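Local coordinates for pleckstrin homology domain (Shewanella amazonensis SB2B, PDB 3HSA), which is of unknown function but adopts the pleckstrin homology fold, which in eukaryotic proteins often serves to bind phosphoinositides or protein partners, at residues G3-D6 with A7-G10. Residues are numbered along the deposited sequence; the frame is centred on the assembly and turned at random. Where two conformers were deposited one is given.
Sequences GFLD and ALMG
Leu5 and Met9 meet through the backbone near the N-terminus of this bacterial pleckstrin homology domain, where a type I beta turn, Gly3 to Asp6, leads into the short helix 6-12. Two i to i+4 hydrogen bonds carry the contact. Met9 N reaches Leu5 O at 3.0 Å in an almost straight bond, the N-H...O angle being 170°. One residue further on, Gly10 N donates to Asp6 O over 3.2 Å, more bent and tilted from the carbonyl plane. On the N-terminal side, the i to i+3 bond from Asp6 N to Gly3 O closes the turn.

Apolar contact is slight, at the surface of the domain, with none of the touching residues buried. The Leu5 and Leu8 side chains run alongside each other, with CD1 of Leu5 3.9 Å from CD2 of Leu8. On another face, the selenomethionine at Met9 was modelled in two conformers; in one of them its CG comes close to Asp6 O and the chain bends back so that CE approaches Leu5 O.

The turn is also tied to the helix by a side chain. The carboxylate of Asp6 folds back along the chain, its CG beside the backbone N (chi1 -63°), and OD2 receives Gly3 N at 2.6 Å, the donor standing above the carboxylate plane.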
loop_
_atom_site.group_PDB
_atom_site.type_symbol
_atom_site.label_atom_id
_atom_site.label_comp_id
_atom_site.label_asym_id
_atom_site.label_seq_id
_atom_site.Cartn_x
_atom_site.Cartn_y
_atom_site.Cartn_z
ATOM N N GLY A 3 18.088 -5.794 -35.778
ATOM C CA GLY A 3 19.482 -6.019 -35.339
ATOM C C GLY A 3 19.873 -7.466 -35.630
ATOM O O GLY A 3 18.994 -8.323 -35.770
ATOM N N PHE A 4 21.172 -7.764 -35.704
ATOM C CA PHE A 4 21.602 -9.142 -36.089
ATOM C C PHE A 4 20.997 -10.281 -35.264
ATOM O O PHE A 4 20.686 -11.353 -35.795
ATOM C CB PHE A 4 23.119 -9.286 -36.035
ATOM C CG PHE A 4 23.838 -8.513 -37.075
ATOM C CD1 PHE A 4 23.715 -8.851 -38.399
ATOM C CD2 PHE A 4 24.657 -7.436 -36.728
ATOM C CE1 PHE A 4 24.408 -8.138 -39.374
ATOM C CE2 PHE A 4 25.359 -6.715 -37.712
ATOM C CZ PHE A 4 25.227 -7.062 -39.015
ATOM N N LEU A 5 20.867 -10.049 -33.960
ATOM C CA LEU A 5 20.403 -11.070 -33.018
ATOM C C LEU A 5 18.953 -10.843 -32.530
ATOM O O LEU A 5 18.426 -11.673 -31.809
ATOM C CB LEU A 5 21.391 -11.151 -31.831
ATOM C CG LEU A 5 22.645 -11.994 -32.087
ATOM C CD1 LEU A 5 22.278 -13.464 -31.967
ATOM C CD2 LEU A 5 23.318 -11.758 -33.465
ATOM N N ASP A 6 18.293 -9.762 -32.960
ATOM C CA ASP A 6 16.912 -9.465 -32.503
ATOM C C ASP A 6 15.911 -10.568 -32.850
ATOM O O ASP A 6 15.023 -10.916 -32.043
ATOM C CB ASP A 6 16.377 -8.168 -33.122
ATOM C CG ASP A 6 17.178 -6.935 -32.724
ATOM O OD1 ASP A 6 17.985 -6.973 -31.782
ATOM O OD2 ASP A 6 17.001 -5.912 -33.416
ATOM N N ALA A 7 16.021 -11.095 -34.063
ATOM C CA ALA A 7 15.122 -12.151 -34.510
ATOM C C ALA A 7 15.327 -13.406 -33.675
ATOM O O ALA A 7 14.380 -13.924 -33.109
ATOM C CB ALA A 7 15.324 -12.460 -35.998
ATOM N N LEU A 8 16.570 -13.875 -33.562
ATOM C CA LEU A 8 16.837 -15.088 -32.794
ATOM C C LEU A 8 16.411 -14.953 -31.317
ATOM O O LEU A 8 15.761 -15.843 -30.788
ATOM C CB LEU A 8 18.322 -15.494 -32.902
ATOM C CG LEU A 8 18.843 -16.545 -31.910
ATOM C CD1 LEU A 8 18.033 -17.815 -32.013
ATOM C CD2 LEU A 8 20.307 -16.813 -32.111
HETATM N N MSE A 9 16.747 -13.845 -30.660
HETATM C CA MSE A 9 16.402 -13.668 -29.237
HETATM C C MSE A 9 14.901 -13.738 -29.025
HETATM O O MSE A 9 14.447 -14.216 -28.019
HETATM C CB MSE A 9 16.949 -12.359 -28.660
HETATM C CG MSE A 9 16.188 -11.093 -29.042
HETATM SE SE MSE A 9 16.928 -9.500 -28.153
HETATM C CE MSE A 9 18.802 -9.875 -28.529
ATOM N N GLY A 10 14.127 -13.254 -29.998
ATOM C CA GLY A 10 12.676 -13.348 -29.924
ATOM C C GLY A 10 12.214 -14.792 -30.060
ATOM O O GLY A 10 11.347 -15.226 -29.322
#